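Long-range contacts in large component of pyocin AP41 (Pseudomonas aeruginosa, PDB 4UHP), which is a bacteriocin component that probably kills rival bacteria by cutting DNA, here seen as its C-terminal HNH-type nuclease domain: residues P3-G8 against G39-S44; G15-G20 against S57-A62; H97-L102 against N113-T118. All blocks are in the same frame, centred on the assembly; numbering follows the deposited sequence.

Contact 1: P3-G8 against G39-S44; sequences PGVATG and GKEFKS
Two groups of the N-terminal segment reach the carbonyl oxygen of Phe-42: Gly-4 N donates to Phe-42 O over 2.9 Å, and Pro-3 CA brings a C-H to the same atom at 3.2 Å. The bond is returned by Phe-42 N, which donates to Gly-4 O, again at 2.9 Å, and the C-H of Glu-41 CA also faces that glycine oxygen. Strands 4-5 and 41-42 form a small two-stranded antiparallel sheet within the DNase domain, with Gly-4 and Phe-42 as its hydrogen-bonded pair and Val-5 and Glu-41 as the non-hydrogen-bonded one. The bonding runs on past the strand ends: Ala-6 N donates to Lys-40 O at 3.1 Å and Gly-39 N to Ala-6 O at 3.0 Å. On the Phe-42 side, Ala-6 CB comes up to the ring edge, near its plane, 3.5 Å from Phe-42 CE2. Phe-42 CG is anti to the carbonyl carbon (chi1 -56°), which sets the ring beside Ala-6, and Phe-48 of helix 45-56 meets that ring edge-to-face. On the other side of the sheet Val-5 CG2 rests on Glu-41 CG, 3.6 Å away, the glutamate stem passing at a slant.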
loop_
_atom_site.group_PDB
_atom_site.type_symbol
_atom_site.label_atom_id
_atom_site.label_comp_id
_atom_site.label_asym_id
_atom_site.label_seq_id
_atom_site.Cartn_x
_atom_site.Cartn_y
_atom_site.Cartn_z
ATOM N N PRO C 3 -23.411 -8.447 2.626
ATOM C CA PRO C 3 -23.555 -7.133 3.268
ATOM C C PRO C 3 -23.604 -7.216 4.793
ATOM O O PRO C 3 -24.062 -8.219 5.339
ATOM C CB PRO C 3 -24.889 -6.614 2.717
ATOM C CG PRO C 3 -25.123 -7.395 1.467
ATOM C CD PRO C 3 -24.543 -8.748 1.735
ATOM N N GLY C 4 -23.142 -6.166 5.466
ATOM C CA GLY C 4 -23.133 -6.142 6.919
ATOM C C GLY C 4 -22.998 -4.752 7.515
ATOM O O GLY C 4 -23.009 -3.750 6.801
ATOM N N VAL C 5 -22.877 -4.700 8.838
ATOM C CA VAL C 5 -22.747 -3.438 9.561
ATOM C C VAL C 5 -21.533 -3.467 10.481
ATOM O O VAL C 5 -21.381 -4.380 11.293
ATOM C CB VAL C 5 -24.000 -3.131 10.404
ATOM C CG1 VAL C 5 -23.887 -1.754 11.041
ATOM C CG2 VAL C 5 -25.253 -3.226 9.554
ATOM N N ALA C 6 -20.675 -2.460 10.358
ATOM C CA ALA C 6 -19.443 -2.416 11.135
ATOM C C ALA C 6 -19.702 -2.052 12.590
ATOM O O ALA C 6 -20.486 -1.151 12.894
ATOM C CB ALA C 6 -18.459 -1.437 10.515
ATOM N N THR C 7 -19.034 -2.767 13.487
ATOM C CA THR C 7 -19.125 -2.499 14.914
ATOM C C THR C 7 -17.731 -2.461 15.520
ATOM O O THR C 7 -16.779 -2.970 14.932
ATOM C CB THR C 7 -19.960 -3.566 15.643
ATOM O OG1 THR C 7 -19.325 -4.843 15.504
ATOM C CG2 THR C 7 -21.369 -3.636 15.072
ATOM N N GLY C 8 -17.613 -1.858 16.697
ATOM C CA GLY C 8 -16.349 -1.849 17.407
ATOM C C GLY C 8 -15.823 -0.457 17.680
ATOM O O GLY C 8 -16.104 0.486 16.939
ATOM N N GLY C 39 -21.024 1.834 12.725
ATOM C CA GLY C 39 -22.399 2.232 12.486
ATOM C C GLY C 39 -22.738 2.378 11.017
ATOM O O GLY C 39 -23.868 2.709 10.662
ATOM N N LYS C 40 -21.756 2.140 10.154
ATOM C CA LYS C 40 -21.984 2.221 8.717
ATOM C C LYS C 40 -22.203 0.842 8.110
ATOM O O LYS C 40 -21.758 -0.169 8.655
ATOM C CB LYS C 40 -20.814 2.919 8.023
ATOM C CG LYS C 40 -20.762 4.415 8.273
ATOM C CD LYS C 40 -19.689 5.078 7.431
ATOM C CE LYS C 40 -19.732 6.589 7.585
ATOM N NZ LYS C 40 -19.612 7.005 9.009
ATOM N N GLU C 41 -22.893 0.810 6.975
ATOM C CA GLU C 41 -23.185 -0.444 6.298
ATOM C C GLU C 41 -22.289 -0.634 5.079
ATOM O O GLU C 41 -21.980 0.321 4.363
ATOM C CB GLU C 41 -24.658 -0.501 5.888
ATOM C CG GLU C 41 -25.622 -0.694 7.049
ATOM C CD GLU C 41 -27.070 -0.472 6.651
ATOM O OE1 GLU C 41 -27.332 -0.281 5.445
ATOM O OE2 GLU C 41 -27.952 -0.510 7.535
ATOM N N PHE C 42 -21.873 -1.873 4.851
ATOM C CA PHE C 42 -20.999 -2.185 3.730
ATOM C C PHE C 42 -21.576 -3.336 2.917
ATOM O O PHE C 42 -22.030 -4.335 3.472
ATOM C CB PHE C 42 -19.592 -2.512 4.230
ATOM C CG PHE C 42 -18.981 -1.418 5.061
ATOM C CD1 PHE C 42 -18.243 -0.408 4.466
ATOM C CD2 PHE C 42 -19.161 -1.389 6.434
ATOM C CE1 PHE C 42 -17.687 0.605 5.227
ATOM C CE2 PHE C 42 -18.609 -0.378 7.199
ATOM C CZ PHE C 42 -17.870 0.621 6.594
ATOM N N LYS C 43 -21.564 -3.182 1.597
ATOM C CA LYS C 43 -22.213 -4.135 0.705
ATOM C C LYS C 43 -21.382 -5.401 0.528
ATOM O O LYS C 43 -21.918 -6.468 0.228
ATOM C CB LYS C 43 -22.482 -3.486 -0.653
ATOM C CG LYS C 43 -22.911 -2.030 -0.561
ATOM C CD LYS C 43 -22.716 -1.310 -1.885
ATOM C CE LYS C 43 -22.244 0.118 -1.676
ATOM N NZ LYS C 43 -20.759 0.197 -1.620
ATOM N N SER C 44 -20.074 -5.274 0.714
ATOM C CA SER C 44 -19.164 -6.410 0.609
ATOM C C SER C 44 -17.882 -6.117 1.378
ATOM O O SER C 44 -17.688 -5.003 1.863
ATOM C CB SER C 44 -18.850 -6.721 -0.856
ATOM O OG SER C 44 -18.204 -5.626 -1.485
#

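Contact 2: G15-G20 against S57-A62; sequences GNWLAG and SKDPSA
Trp-17 drives the five-membered end of its indole edge-on against the start of helix 60-63, where Trp-17 NE1 lies 3.3 Å from Ala-62 CB. The methyl and Ala-62 CA both sit close to the plane of the ring, so the helix meets a rim and not a face. The indole arrives there because Trp-17 CG is tucked between its own backbone N and carbonyl carbon (chi1 68°). Leu-18 follows in the chain and lays its CG over the centre of the ring, 3.7 Å above the plane, which helps to fix how the indole is turned. The buried NE1 has no hydrogen-bond partner in the model; the nearest carboxylate oxygen, Asp-59 OD2, stays 4.3 Å from Trp-17 NE1 and lies obliquely to the ring.

That carboxylate is occupied with the helix start. Asp-59 is the N-cap residue, its CG anti to the backbone N (chi1 179°), and Asp-59 OD1 takes a weak capping bond from Ser-61 N. Its other oxygen is held more closely: Ser-61 OG donates to Asp-59 OD2 over 2.6 Å, on the syn side and 30° out of the carboxylate plane. Gln-32 NE2 of helix 31-37 also hydrogen-bonds to Ser-61 OG.

Trp-17, Asp-59 and Ala-62 are buried, and the contact joins the loop before strand 27-28 to the start of helix 60-63. Asp-59 packs on Ile-33 of helix 31-37, Trp-17 also touches Pro-30, and Trp-17 and Leu-18 both pack on Ile-116 of strand 114-117.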
loop_
_atom_site.group_PDB
_atom_site.type_symbol
_atom_site.label_atom_id
_atom_site.label_comp_id
_atom_site.label_asym_id
_atom_site.label_seq_id
_atom_site.Cartn_x
_atom_site.Cartn_y
_atom_site.Cartn_z
ATOM N N GLY C 15 0.508 7.937 16.719
ATOM C CA GLY C 15 1.902 7.902 16.335
ATOM C C GLY C 15 2.001 7.074 15.069
ATOM O O GLY C 15 1.029 6.980 14.323
ATOM N N ASN C 16 3.155 6.465 14.821
ATOM C CA ASN C 16 3.279 5.575 13.676
ATOM C C ASN C 16 2.645 4.223 13.987
ATOM O O ASN C 16 3.343 3.255 14.279
ATOM C CB ASN C 16 4.743 5.400 13.279
ATOM C CG ASN C 16 4.903 4.730 11.928
ATOM O OD1 ASN C 16 3.923 4.494 11.219
ATOM N ND2 ASN C 16 6.141 4.426 11.559
ATOM N N TRP C 17 1.318 4.167 13.926
ATOM C CA TRP C 17 0.590 2.953 14.278
ATOM C C TRP C 17 0.794 1.854 13.244
ATOM O O TRP C 17 0.607 0.676 13.541
ATOM C CB TRP C 17 -0.903 3.247 14.435
ATOM C CG TRP C 17 -1.584 3.602 13.154
ATOM C CD1 TRP C 17 -1.557 4.811 12.520
ATOM C CD2 TRP C 17 -2.404 2.744 12.348
ATOM N NE1 TRP C 17 -2.306 4.756 11.369
ATOM C CE2 TRP C 17 -2.837 3.500 11.241
ATOM C CE3 TRP C 17 -2.812 1.412 12.457
ATOM C CZ2 TRP C 17 -3.658 2.965 10.247
ATOM C CZ3 TRP C 17 -3.628 0.885 11.470
ATOM C CH2 TRP C 17 -4.042 1.660 10.382
ATOM N N LEU C 18 1.184 2.237 12.031
ATOM C CA LEU C 18 1.421 1.262 10.972
ATOM C C LEU C 18 2.783 0.591 11.126
ATOM O O LEU C 18 3.114 -0.334 10.385
ATOM C CB LEU C 18 1.310 1.921 9.595
ATOM C CG LEU C 18 -0.113 2.111 9.068
ATOM C CD1 LEU C 18 -0.097 2.719 7.678
ATOM C CD2 LEU C 18 -0.858 0.784 9.061
ATOM N N ALA C 19 3.566 1.062 12.092
ATOM C CA ALA C 19 4.865 0.466 12.378
ATOM C C ALA C 19 4.699 -0.837 13.150
ATOM O O ALA C 19 5.574 -1.702 13.124
ATOM C CB ALA C 19 5.738 1.435 13.156
ATOM N N GLY C 20 3.570 -0.974 13.837
ATOM C CA GLY C 20 3.277 -2.179 14.591
ATOM C C GLY C 20 2.731 -3.296 13.720
ATOM O O GLY C 20 2.491 -4.404 14.199
ATOM N N SER C 57 -6.927 7.652 5.036
ATOM C CA SER C 57 -6.479 8.821 4.279
ATOM C C SER C 57 -6.957 10.137 4.886
ATOM O O SER C 57 -6.447 11.202 4.543
ATOM C CB SER C 57 -6.957 8.735 2.830
ATOM O OG SER C 57 -8.331 9.067 2.726
ATOM N N LYS C 58 -7.949 10.067 5.768
ATOM C CA LYS C 58 -8.457 11.260 6.438
ATOM C C LYS C 58 -7.876 11.383 7.842
ATOM O O LYS C 58 -8.287 12.241 8.622
ATOM C CB LYS C 58 -9.987 11.239 6.499
ATOM C CG LYS C 58 -10.668 11.514 5.166
ATOM C CD LYS C 58 -12.182 11.558 5.308
ATOM C CE LYS C 58 -12.825 10.281 4.787
ATOM N NZ LYS C 58 -12.611 10.113 3.323
ATOM N N ASP C 59 -6.914 10.522 8.156
ATOM C CA ASP C 59 -6.308 10.501 9.483
ATOM C C ASP C 59 -4.872 11.017 9.441
ATOM O O ASP C 59 -3.994 10.374 8.868
ATOM C CB ASP C 59 -6.347 9.083 10.060
ATOM C CG ASP C 59 -5.708 8.990 11.433
ATOM O OD1 ASP C 59 -5.727 9.995 12.172
ATOM O OD2 ASP C 59 -5.192 7.905 11.773
ATOM N N PRO C 60 -4.632 12.187 10.055
ATOM C CA PRO C 60 -3.301 12.801 10.093
ATOM C C PRO C 60 -2.254 11.900 10.747
ATOM O O PRO C 60 -1.115 11.874 10.290
ATOM C CB PRO C 60 -3.521 14.075 10.918
ATOM C CG PRO C 60 -4.786 13.839 11.671
ATOM C CD PRO C 60 -5.630 12.996 10.775
ATOM N N SER C 61 -2.641 11.163 11.784
ATOM C CA SER C 61 -1.707 10.286 12.486
ATOM C C SER C 61 -1.170 9.187 11.571
ATOM O O SER C 61 -0.094 8.639 11.808
ATOM C CB SER C 61 -2.377 9.656 13.710
ATOM O OG SER C 61 -3.277 8.634 13.325
ATOM N N ALA C 62 -1.927 8.867 10.526
ATOM C CA ALA C 62 -1.510 7.860 9.559
ATOM C C ALA C 62 -0.801 8.502 8.372
ATOM O O ALA C 62 0.227 8.008 7.909
ATOM C CB ALA C 62 -2.705 7.057 9.086
#

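Contact 3: H97-L102 against N113-T118; sequences HHVVPL and NLVIVT
His-98 and Leu-114 run side by side from neighbouring strands. His-98 CB passes 4.0 Å from Asn-113 O. Beyond it the ring turns one face to Leu-114, whose methyl CD2 makes a CH-pi contact 3.7 Å from the centroid of the His-98 ring. Leu-114 CD2 is offset toward the rim, 3.4 Å from His-98 CD2. At the tip, His-98 NE2 hydrogen-bonds to Leu-108 O, in the connection between the strands, so the ring is fixed by one polar bond as well as by packing.

His-97 and Val-115 form the antiparallel hydrogen-bonded pair, His-97 N to Val-115 O and Val-115 N to His-97 O, both at 3.0 Å. Past the end of strand 95-98, Asn-113 bonds to the loop that follows. Its amide reads both backbone groups of Val-100: Val-100 N donates in plane to a lone pair of Asn-113 OD1 at 3.1 Å, and Asn-113 ND2 donates to Val-100 O, also at 3.1 Å. With CG anti to the backbone N (chi1 -167°), the side chain reaches across to clamp the turn after His-98, while Val-99 N binds Asn-113 O over 2.8 Å.

The adjacent His-97 and His-98, Asn-113 just before strand 114-117 and His-122 in the helix that follows are consistent with the HNH ββα-metal finger. Strand 114-117 is central in its sheet, between 95-98 and 27-28; His-97 stacks on His-122 of helix 119-127, while Leu-114 packs on Trp-45 and Phe-48 of helix 45-56.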
loop_
_atom_site.group_PDB
_atom_site.type_symbol
_atom_site.label_atom_id
_atom_site.label_comp_id
_atom_site.label_asym_id
_atom_site.label_seq_id
_atom_site.Cartn_x
_atom_site.Cartn_y
_atom_site.Cartn_z
ATOM N N HIS C 97 -6.699 -8.120 8.290
ATOM C CA HIS C 97 -6.941 -9.512 8.634
ATOM C C HIS C 97 -7.795 -9.654 9.883
ATOM O O HIS C 97 -7.681 -8.868 10.825
ATOM C CB HIS C 97 -5.619 -10.254 8.824
ATOM C CG HIS C 97 -5.020 -10.745 7.546
ATOM N ND1 HIS C 97 -5.492 -11.858 6.883
ATOM C CD2 HIS C 97 -3.994 -10.271 6.800
ATOM C CE1 HIS C 97 -4.781 -12.050 5.787
ATOM N NE2 HIS C 97 -3.863 -11.102 5.715
ATOM N N HIS C 98 -8.659 -10.662 9.871
ATOM C CA HIS C 98 -9.453 -11.004 11.039
ATOM C C HIS C 98 -8.612 -11.842 11.990
ATOM O O HIS C 98 -7.977 -12.811 11.572
ATOM C CB HIS C 98 -10.721 -11.756 10.632
ATOM C CG HIS C 98 -11.583 -11.011 9.661
ATOM N ND1 HIS C 98 -11.345 -11.009 8.303
ATOM C CD2 HIS C 98 -12.675 -10.235 9.852
ATOM C CE1 HIS C 98 -12.257 -10.269 7.699
ATOM N NE2 HIS C 98 -13.076 -9.786 8.617
ATOM N N VAL C 99 -8.593 -11.458 13.263
ATOM C CA VAL C 99 -7.838 -12.194 14.270
ATOM C C VAL C 99 -8.385 -13.611 14.406
ATOM O O VAL C 99 -7.636 -14.586 14.332
ATOM C CB VAL C 99 -7.876 -11.492 15.636
ATOM C CG1 VAL C 99 -6.993 -12.226 16.629
ATOM C CG2 VAL C 99 -7.434 -10.042 15.497
ATOM N N VAL C 100 -9.696 -13.716 14.596
ATOM C CA VAL C 100 -10.364 -15.012 14.614
ATOM C C VAL C 100 -11.277 -15.148 13.395
ATOM O O VAL C 100 -12.095 -14.270 13.123
ATOM C CB VAL C 100 -11.180 -15.221 15.913
ATOM C CG1 VAL C 100 -10.253 -15.530 17.079
ATOM C CG2 VAL C 100 -12.040 -14.007 16.220
ATOM N N PRO C 101 -11.124 -16.251 12.645
ATOM C CA PRO C 101 -11.896 -16.488 11.418
ATOM C C PRO C 101 -13.392 -16.662 11.673
ATOM O O PRO C 101 -13.804 -16.876 12.813
ATOM C CB PRO C 101 -11.282 -17.778 10.859
ATOM C CG PRO C 101 -10.634 -18.436 12.024
ATOM C CD PRO C 101 -10.151 -17.327 12.903
ATOM N N LEU C 102 -14.187 -16.577 10.610
ATOM C CA LEU C 102 -15.643 -16.609 10.720
ATOM C C LEU C 102 -16.180 -17.946 11.224
ATOM O O LEU C 102 -17.283 -18.013 11.767
ATOM C CB LEU C 102 -16.279 -16.280 9.367
ATOM N N ASN C 113 -12.030 -7.009 15.779
ATOM C CA ASN C 113 -11.515 -8.299 15.334
ATOM C C ASN C 113 -10.522 -8.130 14.184
ATOM O O ASN C 113 -10.031 -9.109 13.616
ATOM C CB ASN C 113 -12.669 -9.214 14.912
ATOM C CG ASN C 113 -12.240 -10.658 14.749
ATOM O OD1 ASN C 113 -11.220 -11.080 15.295
ATOM N ND2 ASN C 113 -13.016 -11.423 13.989
ATOM N N LEU C 114 -10.228 -6.876 13.851
ATOM C CA LEU C 114 -9.357 -6.562 12.722
ATOM C C LEU C 114 -7.998 -6.036 13.165
ATOM O O LEU C 114 -7.897 -5.266 14.121
ATOM C CB LEU C 114 -10.029 -5.537 11.805
ATOM C CG LEU C 114 -11.374 -5.941 11.203
ATOM C CD1 LEU C 114 -11.962 -4.803 10.392
ATOM C CD2 LEU C 114 -11.215 -7.183 10.348
ATOM N N VAL C 115 -6.955 -6.459 12.459
ATOM C CA VAL C 115 -5.611 -5.929 12.654
ATOM C C VAL C 115 -4.949 -5.692 11.301
ATOM O O VAL C 115 -5.332 -6.302 10.301
ATOM C CB VAL C 115 -4.726 -6.878 13.489
ATOM C CG1 VAL C 115 -5.197 -6.925 14.936
ATOM C CG2 VAL C 115 -4.706 -8.274 12.873
ATOM N N ILE C 116 -3.966 -4.799 11.266
ATOM C CA ILE C 116 -3.188 -4.579 10.054
ATOM C C ILE C 116 -1.838 -5.275 10.178
ATOM O O ILE C 116 -1.147 -5.120 11.184
ATOM C CB ILE C 116 -2.962 -3.081 9.772
ATOM C CG1 ILE C 116 -4.295 -2.325 9.767
ATOM C CG2 ILE C 116 -2.218 -2.892 8.454
ATOM C CD1 ILE C 116 -5.289 -2.834 8.745
ATOM N N VAL C 117 -1.472 -6.050 9.159
ATOM C CA VAL C 117 -0.201 -6.763 9.160
ATOM C C VAL C 117 0.523 -6.617 7.826
ATOM O O VAL C 117 -0.101 -6.394 6.787
ATOM C CB VAL C 117 -0.385 -8.268 9.456
ATOM C CG1 VAL C 117 -0.977 -8.479 10.839
ATOM C CG2 VAL C 117 -1.258 -8.912 8.395
ATOM N N THR C 118 1.845 -6.733 7.864
ATOM C CA THR C 118 2.637 -6.777 6.643
ATOM C C THR C 118 2.582 -8.193 6.085
ATOM O O THR C 118 2.323 -9.135 6.833
ATOM C CB THR C 118 4.102 -6.359 6.892
ATOM O OG1 THR C 118 4.709 -7.256 7.832
ATOM C CG2 THR C 118 4.171 -4.933 7.424
#

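Overall arrangement
From the N terminus, the chain lays down segment 3-8 and then 15-20 before either finds its partner. Contact 1 closes first, at 39-44, after strand 27-28 and helix 31-37; contact 2 closes at 57-62, beyond helix 45-56. The two loops therefore cross, although the contacts do not touch and their centres lie 22 Å apart. Contact 3 comes later, in series, closing a short helix-free connection just ahead of helix 119-127. It meets contact 2 through Ile-116, where Trp-17 CZ3 lies 3.7 Å from Ile-116 CG1. Contact 1 ties the N-terminal segment to strand 41-42, between helices 31-37 and 45-56; contact 2 ties the next loop to helix 60-63 and to strand 114-117 of the HNH finger.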